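Local coordinates for protein putative lipase (Bacteroides thetaiotaomicron VPI-5482, PDB 3BZW) that is a putative lipase of the GDSL-like (SGNH-hydrolase) family and may act as a lysophospholipase or a related ester hydrolase, at residues Ala218-Asn223 and Ala252-Tyr257; Ile149-Leu154 and Asn207-Pro212; Val105-Trp110 and Cys191-Asp196. One frame throughout, in Å; residues are numbered along the deposited sequence.

Contact 1: residues Ala218-Asn223 and Ala252-Tyr257; sequences AVTGMN and ARTLMY
Val219 meets Thr254 where the short helix 216-219 lies beside helix 245-258, a helix-to-helix contact in the alpha/beta fold of the SGNH hydrolases. Val219 CG2 lies 3.8 Å from the methyl CG2 of Thr254, and the two side chains cross at a slant. The valine's chi1 of -62° sets CG1 beside the backbone N and leaves CG2 between that N and the carbonyl carbon. A water donates both to Val219 O, at 2.7 Å, and to Thr254 OG1, at 2.8 Å. No direct hydrogen bond joins the segments, so this water is their polar link.

Thr220 follows. Its CA comes up beside the Thr254 hydroxyl, OG1 at 3.9 Å, while its own OG1 is turned back to the carbonyl of Phe216 and accepts a weak bond from Met222 N. Gly221, with positive phi (68°), is the first residue to leave helical backbone angles, although its N still bonds to Ala218 O. Beyond it the chain runs away from helix 245-258: Asn223 engages Gln229 through its backbone N, and its ND2 reaches Trp209 O of the second subunit.

From helix 245-258, Thr254 carries the contact alone. Its hydroxyl is held by Arg250 O, one turn back in the same helix, and Arg250 NE in turn bonds to Thr220 O. Thr254 CG2 stands anti to its backbone N, chi1 of OG1 being -65°, and this directs the methyl at Val219, 3.7 Å from Val219 O.

Contact 2: residues Ile149-Leu154 and Asn207-Pro212; sequences IGITQL and NIWGIP
Ile151 packs over one face of the Trp209 indole, two aliphatic branches sharing the work. Its CB stands 4.2 Å above the ring plane, displaced toward the rim at the pyrrole end. With chi1 at -65°, CG2 lies opposite the backbone N and reaches Trp209 CB at 3.7 Å, whereas CG1 lies beside that N and extends in a straight chain. The extended arm carries Ile151 CD1 to Trp209 CD1 at 3.8 Å and on to Ile211 CG2 at 4.2 Å, so one isoleucine spans both partners.

Thr152, the next residue, addresses the far end of the same ring. Its OG1 approaches Trp209 CH2 obliquely, at 3.3 Å; the hydroxyl is bonded to Asn148 O, a turn earlier in its helix. Asn148 also receives the indole N-H, since its OD1 bonds to Trp209 NE1, which should restrain the ring's rotation. The indole is thus held by the NE1 bond to Asn148 and by isoleucine over one face.

Gly210 takes positive phi (76°) near the end of helix 195-210, and Ile211 then points toward helix 143-157. Both isoleucines also touch Leu165 of strand 162-166, and Pro212 pairs through its backbone with that residue. The contact therefore joins the middle of helix 143-157 to the C-terminal part of helix 195-210, against the parallel sheet of the alpha/beta SGNH-hydrolase fold and next to its outermost strand, 213-214.

Contact 3: residues Val105-Trp110 and Cys191-Asp196; sequences VPIGEW and CGEYID
Cys191, Ile107 and Glu193 have the most surface buried where two loops come together. The sulfur of Cys191 rests against the backbone at the Val105-Pro106 junction, with SG 3.9 Å from Val105 O and equally near Pro106 N. Its chi1 of 59° tucks SG between the cysteine's own N and carbonyl carbon. The same Val105 carbonyl is bonded to Tyr198 OH, from helix 195-210, and Cys191 touches that tyrosine too.

Within the SGNH-hydrolase fold these are connecting segments, the second of which leads into helix 195-210. Residues 105-110 run from helix 98-102 to the long hairpin that begins with strand 111-122. Asn189 OD1 bonds to the backbone N of both Cys191 and Glu193 and so shapes the second loop.

Glu193 folds back at chi2 (-82°), which brings its carboxylate alongside Ile107. Ile107 CG1 meets Glu193 OE2 at 3.5 Å and Glu193 CD at 3.7 Å, an apolar branch laid obliquely against the acid. A water joins the pair: it donates to Glu193 OE2 at 2.8 Å and accepts from Ile107 N at 3.0 Å, so the carboxylate is tied to the opposite backbone although no direct hydrogen bond spans the two segments. Ile107 is further covered by Tyr143 and Arg144 of helix 143-157, by Ala197 and Tyr198, and by Lys127 of the fourth subunit.

Contacts 2 and 3 interlock along the chain, their segments alternating in the order 105-110, 149-154, 191-196 and 207-212, and both use helix 195-210, contact 3 at its start and contact 2 toward its end. They touch directly, Ile208 CD1 lying 3.3 Å from Trp110 CE2, though their centres are about 19 Å apart. Contact 1 comes later in sequence, after strand 213-214, and its centre lies about 23 Å from that of contact 2, on the opposite side of the chain's centre, and about 25 Å from that of contact 3. In the six-chain assembly, contacts 1 and 3 both reach the second subunit, and contact 2 reaches the third.

Contact 1: residues Ala218-Asn223 and Ala252-Tyr257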
loop_
_atom_site.group_PDB
_atom_site.type_symbol
_atom_site.label_atom_id
_atom_site.label_comp_id
_atom_site.label_asym_id
_atom_site.label_seq_id
_atom_site.Cartn_x
_atom_site.Cartn_y
_atom_site.Cartn_z
ATOM N N ALA A 218 14.678 -9.892 20.320
ATOM C CA ALA A 218 15.035 -8.505 20.059
ATOM C C ALA A 218 15.724 -7.792 21.228
ATOM O O ALA A 218 16.782 -7.196 21.045
ATOM C CB ALA A 218 13.794 -7.717 19.642
ATOM N N VAL A 219 15.138 -7.859 22.423
ATOM C CA VAL A 219 15.699 -7.138 23.566
ATOM C C VAL A 219 17.102 -7.482 24.055
ATOM O O VAL A 219 17.759 -6.631 24.661
ATOM C CB VAL A 219 14.731 -7.150 24.773
ATOM C CG1 VAL A 219 13.431 -6.447 24.385
ATOM C CG2 VAL A 219 14.458 -8.575 25.233
ATOM N N THR A 220 17.579 -8.698 23.801
ATOM C CA THR A 220 18.936 -9.056 24.228
ATOM C C THR A 220 19.939 -8.262 23.388
ATOM O O THR A 220 21.065 -8.001 23.819
ATOM C CB THR A 220 19.238 -10.561 24.032
ATOM O OG1 THR A 220 19.117 -10.899 22.645
ATOM C CG2 THR A 220 18.274 -11.412 24.844
ATOM N N GLY A 221 19.518 -7.885 22.183
ATOM C CA GLY A 221 20.383 -7.129 21.295
ATOM C C GLY A 221 21.555 -7.960 20.801
ATOM O O GLY A 221 22.556 -7.421 20.340
HETATM N N MSE A 222 21.430 -9.278 20.894
HETATM C CA MSE A 222 22.499 -10.180 20.468
HETATM C C MSE A 222 22.203 -10.857 19.128
HETATM O O MSE A 222 21.299 -11.685 19.033
HETATM C CB MSE A 222 22.738 -11.245 21.551
HETATM C CG MSE A 222 23.398 -10.709 22.820
HETATM SE SE MSE A 222 23.215 -11.876 24.375
HETATM C CE MSE A 222 23.533 -13.585 23.510
ATOM N N ASN A 223 22.980 -10.512 18.102
ATOM C CA ASN A 223 22.798 -11.092 16.770
ATOM C C ASN A 223 24.113 -11.662 16.242
ATOM O O ASN A 223 24.985 -10.915 15.792
ATOM C CB ASN A 223 22.286 -10.021 15.800
ATOM C CG ASN A 223 21.850 -10.596 14.464
ATOM O OD1 ASN A 223 22.168 -11.742 14.128
ATOM N ND2 ASN A 223 21.125 -9.798 13.688
ATOM N N ALA A 252 20.954 -12.562 31.009
ATOM C CA ALA A 252 20.471 -12.487 32.387
ATOM C C ALA A 252 20.189 -11.054 32.814
ATOM O O ALA A 252 19.158 -10.767 33.431
ATOM C CB ALA A 252 21.492 -13.127 33.334
ATOM N N ARG A 253 21.098 -10.144 32.480
ATOM C CA ARG A 253 20.910 -8.749 32.853
ATOM C C ARG A 253 19.690 -8.175 32.131
ATOM O O ARG A 253 18.953 -7.350 32.681
ATOM C CB ARG A 253 22.155 -7.934 32.508
ATOM C CG ARG A 253 22.296 -6.688 33.354
ATOM C CD ARG A 253 22.695 -7.046 34.774
ATOM N NE ARG A 253 22.375 -5.966 35.699
ATOM C CZ ARG A 253 22.657 -5.987 36.997
ATOM N NH1 ARG A 253 23.276 -7.035 37.528
ATOM N NH2 ARG A 253 22.309 -4.962 37.766
ATOM N N THR A 254 19.483 -8.611 30.893
ATOM C CA THR A 254 18.340 -8.151 30.109
ATOM C C THR A 254 17.080 -8.658 30.795
ATOM O O THR A 254 16.139 -7.907 31.047
ATOM C CB THR A 254 18.389 -8.718 28.673
ATOM O OG1 THR A 254 19.532 -8.187 27.992
ATOM C CG2 THR A 254 17.127 -8.353 27.898
ATOM N N LEU A 255 17.088 -9.944 31.109
ATOM C CA LEU A 255 15.963 -10.599 31.761
ATOM C C LEU A 255 15.638 -9.924 33.093
ATOM O O LEU A 255 14.471 -9.732 33.438
ATOM C CB LEU A 255 16.312 -12.076 31.972
ATOM C CG LEU A 255 15.203 -13.105 32.161
ATOM C CD1 LEU A 255 14.093 -12.888 31.143
ATOM C CD2 LEU A 255 15.812 -14.500 32.013
HETATM N N MSE A 256 16.677 -9.552 33.833
HETATM C CA MSE A 256 16.482 -8.907 35.121
HETATM C C MSE A 256 15.584 -7.678 35.030
HETATM O O MSE A 256 14.651 -7.524 35.815
HETATM C CB MSE A 256 17.825 -8.505 35.729
HETATM C CG MSE A 256 17.703 -7.940 37.130
HETATM SE SE MSE A 256 19.430 -7.577 37.936
HETATM C CE MSE A 256 19.085 -5.791 38.563
ATOM N N TYR A 257 15.854 -6.806 34.067
ATOM C CA TYR A 257 15.050 -5.598 33.925
ATOM C C TYR A 257 13.745 -5.786 33.159
ATOM O O TYR A 257 12.793 -5.036 33.364
ATOM C CB TYR A 257 15.904 -4.490 33.312
ATOM C CG TYR A 257 16.966 -4.043 34.285
ATOM C CD1 TYR A 257 16.648 -3.201 35.350
ATOM C CD2 TYR A 257 18.266 -4.543 34.204
ATOM C CE1 TYR A 257 17.597 -2.872 36.314
ATOM C CE2 TYR A 257 19.218 -4.224 35.164
ATOM C CZ TYR A 257 18.879 -3.392 36.215
ATOM O OH TYR A 257 19.813 -3.093 37.172
HETATM O O HOH W 1 18.986 -5.662 26.899
#

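Contact 2: residues Ile149-Leu154 and Asn207-Pro212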
loop_
_atom_site.group_PDB
_atom_site.type_symbol
_atom_site.label_atom_id
_atom_site.label_comp_id
_atom_site.label_asym_id
_atom_site.label_seq_id
_atom_site.Cartn_x
_atom_site.Cartn_y
_atom_site.Cartn_z
ATOM N N ILE A 149 -0.428 -27.396 22.856
ATOM C CA ILE A 149 -0.322 -28.463 23.851
ATOM C C ILE A 149 0.505 -27.999 25.055
ATOM O O ILE A 149 0.129 -28.227 26.210
ATOM C CB ILE A 149 0.359 -29.719 23.255
ATOM C CG1 ILE A 149 -0.546 -30.354 22.196
ATOM C CG2 ILE A 149 0.689 -30.710 24.369
ATOM C CD1 ILE A 149 0.119 -31.462 21.386
ATOM N N GLY A 150 1.629 -27.348 24.772
ATOM C CA GLY A 150 2.508 -26.873 25.829
ATOM C C GLY A 150 1.916 -25.839 26.771
ATOM O O GLY A 150 2.020 -25.971 27.993
ATOM N N ILE A 151 1.304 -24.799 26.218
ATOM C CA ILE A 151 0.711 -23.771 27.059
ATOM C C ILE A 151 -0.487 -24.331 27.828
ATOM O O ILE A 151 -0.736 -23.943 28.970
ATOM C CB ILE A 151 0.307 -22.532 26.227
ATOM C CG1 ILE A 151 1.571 -21.884 25.638
ATOM C CG2 ILE A 151 -0.420 -21.521 27.103
ATOM C CD1 ILE A 151 1.319 -20.635 24.812
ATOM N N THR A 152 -1.220 -25.253 27.211
ATOM C CA THR A 152 -2.362 -25.869 27.877
ATOM C C THR A 152 -1.893 -26.585 29.142
ATOM O O THR A 152 -2.444 -26.383 30.227
ATOM C CB THR A 152 -3.059 -26.890 26.950
ATOM O OG1 THR A 152 -3.758 -26.189 25.915
ATOM C CG2 THR A 152 -4.043 -27.755 27.736
ATOM N N GLN A 153 -0.862 -27.413 28.997
ATOM C CA GLN A 153 -0.314 -28.166 30.120
ATOM C C GLN A 153 0.301 -27.249 31.174
ATOM O O GLN A 153 0.178 -27.502 32.373
ATOM C CB GLN A 153 0.721 -29.175 29.618
ATOM C CG GLN A 153 0.112 -30.247 28.720
ATOM C CD GLN A 153 -0.979 -31.039 29.429
ATOM O OE1 GLN A 153 -1.964 -31.452 28.814
ATOM N NE2 GLN A 153 -0.803 -31.257 30.725
ATOM N N LEU A 154 0.963 -26.183 30.735
ATOM C CA LEU A 154 1.559 -25.247 31.683
ATOM C C LEU A 154 0.472 -24.607 32.547
ATOM O O LEU A 154 0.624 -24.490 33.764
ATOM C CB LEU A 154 2.342 -24.156 30.941
ATOM C CG LEU A 154 3.729 -24.561 30.428
ATOM C CD1 LEU A 154 4.240 -23.542 29.417
ATOM C CD2 LEU A 154 4.684 -24.680 31.611
ATOM N N ASN A 207 -1.419 -13.397 22.887
ATOM C CA ASN A 207 -2.841 -13.060 22.819
ATOM C C ASN A 207 -3.707 -14.292 22.600
ATOM O O ASN A 207 -4.809 -14.388 23.140
ATOM C CB ASN A 207 -3.105 -12.055 21.691
ATOM C CG ASN A 207 -2.641 -10.657 22.035
ATOM O OD1 ASN A 207 -1.960 -10.007 21.243
ATOM N ND2 ASN A 207 -3.021 -10.179 23.217
ATOM N N ILE A 208 -3.219 -15.232 21.801
ATOM C CA ILE A 208 -3.984 -16.442 21.535
ATOM C C ILE A 208 -4.284 -17.216 22.817
ATOM O O ILE A 208 -5.408 -17.692 23.015
ATOM C CB ILE A 208 -3.238 -17.376 20.561
ATOM C CG1 ILE A 208 -3.129 -16.711 19.186
ATOM C CG2 ILE A 208 -3.973 -18.715 20.458
ATOM C CD1 ILE A 208 -2.252 -17.464 18.202
ATOM N N TRP A 209 -3.289 -17.333 23.692
ATOM C CA TRP A 209 -3.466 -18.077 24.939
ATOM C C TRP A 209 -3.565 -17.267 26.229
ATOM O O TRP A 209 -3.929 -17.811 27.277
ATOM C CB TRP A 209 -2.353 -19.119 25.082
ATOM C CG TRP A 209 -2.537 -20.282 24.166
ATOM C CD1 TRP A 209 -1.962 -20.469 22.942
ATOM C CD2 TRP A 209 -3.422 -21.388 24.370
ATOM N NE1 TRP A 209 -2.438 -21.626 22.368
ATOM C CE2 TRP A 209 -3.338 -22.208 23.224
ATOM C CE3 TRP A 209 -4.284 -21.764 25.411
ATOM C CZ2 TRP A 209 -4.085 -23.385 23.089
ATOM C CZ3 TRP A 209 -5.025 -22.931 25.276
ATOM C CH2 TRP A 209 -4.920 -23.729 24.121
ATOM N N GLY A 210 -3.256 -15.977 26.161
ATOM C CA GLY A 210 -3.312 -15.157 27.356
ATOM C C GLY A 210 -2.107 -15.440 28.233
ATOM O O GLY A 210 -2.227 -15.963 29.336
ATOM N N ILE A 211 -0.927 -15.094 27.740
ATOM C CA ILE A 211 0.287 -15.342 28.491
ATOM C C ILE A 211 1.323 -14.292 28.109
ATOM O O ILE A 211 1.431 -13.913 26.943
ATOM C CB ILE A 211 0.814 -16.774 28.194
ATOM C CG1 ILE A 211 1.943 -17.136 29.154
ATOM C CG2 ILE A 211 1.293 -16.873 26.741
ATOM C CD1 ILE A 211 2.340 -18.615 29.091
ATOM N N PRO A 212 2.086 -13.790 29.094
ATOM C CA PRO A 212 3.089 -12.778 28.758
ATOM C C PRO A 212 4.263 -13.360 27.978
ATOM O O PRO A 212 4.668 -14.502 28.193
ATOM C CB PRO A 212 3.503 -12.233 30.126
ATOM C CG PRO A 212 3.329 -13.422 31.027
ATOM C CD PRO A 212 2.019 -14.008 30.550
#

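Contact 3: residues Val105-Trp110 and Cys191-Asp196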
loop_
_atom_site.group_PDB
_atom_site.type_symbol
_atom_site.label_atom_id
_atom_site.label_comp_id
_atom_site.label_asym_id
_atom_site.label_seq_id
_atom_site.Cartn_x
_atom_site.Cartn_y
_atom_site.Cartn_z
ATOM N N VAL A 105 10.414 -28.468 11.893
ATOM C CA VAL A 105 9.071 -28.777 12.377
ATOM C C VAL A 105 8.096 -27.840 11.663
ATOM O O VAL A 105 8.178 -26.623 11.816
ATOM C CB VAL A 105 8.944 -28.533 13.910
ATOM C CG1 VAL A 105 7.510 -28.787 14.360
ATOM C CG2 VAL A 105 9.903 -29.436 14.669
ATOM N N PRO A 106 7.156 -28.392 10.877
ATOM C CA PRO A 106 6.195 -27.541 10.169
ATOM C C PRO A 106 5.450 -26.627 11.140
ATOM O O PRO A 106 5.080 -27.046 12.238
ATOM C CB PRO A 106 5.269 -28.550 9.494
ATOM C CG PRO A 106 6.175 -29.723 9.254
ATOM C CD PRO A 106 6.929 -29.813 10.559
ATOM N N ILE A 107 5.238 -25.380 10.733
ATOM C CA ILE A 107 4.549 -24.397 11.566
ATOM C C ILE A 107 3.115 -24.830 11.869
ATOM O O ILE A 107 2.660 -24.754 13.015
ATOM C CB ILE A 107 4.545 -23.009 10.882
ATOM C CG1 ILE A 107 5.977 -22.466 10.816
ATOM C CG2 ILE A 107 3.635 -22.046 11.644
ATOM C CD1 ILE A 107 6.612 -22.187 12.174
ATOM N N GLY A 108 2.409 -25.285 10.841
ATOM C CA GLY A 108 1.044 -25.745 11.030
ATOM C C GLY A 108 -0.013 -24.665 11.159
ATOM O O GLY A 108 0.120 -23.575 10.600
ATOM N N GLU A 109 -1.063 -24.975 11.917
ATOM C CA GLU A 109 -2.182 -24.062 12.120
ATOM C C GLU A 109 -2.580 -24.011 13.596
ATOM O O GLU A 109 -2.437 -24.996 14.315
ATOM C CB GLU A 109 -3.390 -24.533 11.301
ATOM C CG GLU A 109 -3.120 -24.774 9.819
ATOM C CD GLU A 109 -2.964 -23.492 9.021
ATOM O OE1 GLU A 109 -3.236 -22.399 9.569
ATOM O OE2 GLU A 109 -2.582 -23.584 7.832
ATOM N N TRP A 110 -3.102 -22.870 14.033
ATOM C CA TRP A 110 -3.519 -22.704 15.426
ATOM C C TRP A 110 -4.837 -23.403 15.759
ATOM O O TRP A 110 -4.957 -24.062 16.794
ATOM C CB TRP A 110 -3.678 -21.217 15.770
ATOM C CG TRP A 110 -2.409 -20.410 15.768
ATOM C CD1 TRP A 110 -2.083 -19.395 14.913
ATOM C CD2 TRP A 110 -1.331 -20.503 16.710
ATOM N NE1 TRP A 110 -0.872 -18.846 15.268
ATOM C CE2 TRP A 110 -0.389 -19.506 16.365
ATOM C CE3 TRP A 110 -1.072 -21.329 17.813
ATOM C CZ2 TRP A 110 0.796 -19.312 17.087
ATOM C CZ3 TRP A 110 0.109 -21.136 18.532
ATOM C CH2 TRP A 110 1.027 -20.133 18.164
ATOM N N CYS A 191 11.798 -27.311 5.894
ATOM C CA CYS A 191 10.404 -27.222 5.488
ATOM C C CYS A 191 10.043 -25.841 4.949
ATOM O O CYS A 191 8.886 -25.431 4.980
ATOM C CB CYS A 191 9.451 -27.658 6.623
ATOM S SG CYS A 191 9.520 -26.771 8.192
ATOM N N GLY A 192 11.057 -25.141 4.447
ATOM C CA GLY A 192 10.867 -23.831 3.844
ATOM C C GLY A 192 10.515 -22.670 4.747
ATOM O O GLY A 192 9.815 -21.750 4.330
ATOM N N GLU A 193 11.012 -22.688 5.976
ATOM C CA GLU A 193 10.721 -21.617 6.921
ATOM C C GLU A 193 11.994 -20.971 7.455
ATOM O O GLU A 193 13.024 -21.633 7.611
ATOM C CB GLU A 193 9.912 -22.167 8.101
ATOM C CG GLU A 193 8.560 -22.764 7.731
ATOM C CD GLU A 193 7.472 -21.721 7.562
ATOM O OE1 GLU A 193 7.777 -20.509 7.595
ATOM O OE2 GLU A 193 6.301 -22.121 7.393
ATOM N N TYR A 194 11.929 -19.668 7.713
ATOM C CA TYR A 194 13.067 -18.968 8.290
ATOM C C TYR A 194 12.833 -19.029 9.793
ATOM O O TYR A 194 11.714 -19.286 10.238
ATOM C CB TYR A 194 13.111 -17.499 7.846
ATOM C CG TYR A 194 13.538 -17.284 6.410
ATOM C CD1 TYR A 194 12.620 -16.873 5.442
ATOM C CD2 TYR A 194 14.867 -17.477 6.020
ATOM C CE1 TYR A 194 13.012 -16.659 4.121
ATOM C CE2 TYR A 194 15.268 -17.264 4.697
ATOM C CZ TYR A 194 14.333 -16.855 3.755
ATOM O OH TYR A 194 14.717 -16.653 2.445
ATOM N N ILE A 195 13.884 -18.798 10.572
ATOM C CA ILE A 195 13.774 -18.814 12.027
ATOM C C ILE A 195 12.642 -17.879 12.468
ATOM O O ILE A 195 12.006 -18.101 13.501
ATOM C CB ILE A 195 15.122 -18.373 12.678
ATOM C CG1 ILE A 195 15.018 -18.398 14.205
ATOM C CG2 ILE A 195 15.501 -16.982 12.201
ATOM C CD1 ILE A 195 14.819 -19.787 14.800
ATOM N N ASP A 196 12.391 -16.846 11.660
ATOM C CA ASP A 196 11.346 -15.847 11.920
ATOM C C ASP A 196 10.001 -16.454 12.316
ATOM O O ASP A 196 9.353 -15.997 13.256
ATOM C CB ASP A 196 11.107 -14.993 10.670
ATOM C CG ASP A 196 12.364 -14.327 10.160
ATOM O OD1 ASP A 196 13.471 -14.840 10.421
ATOM O OD2 ASP A 196 12.234 -13.289 9.476
HETATM O O HOH W 2 5.812 -24.824 7.850
#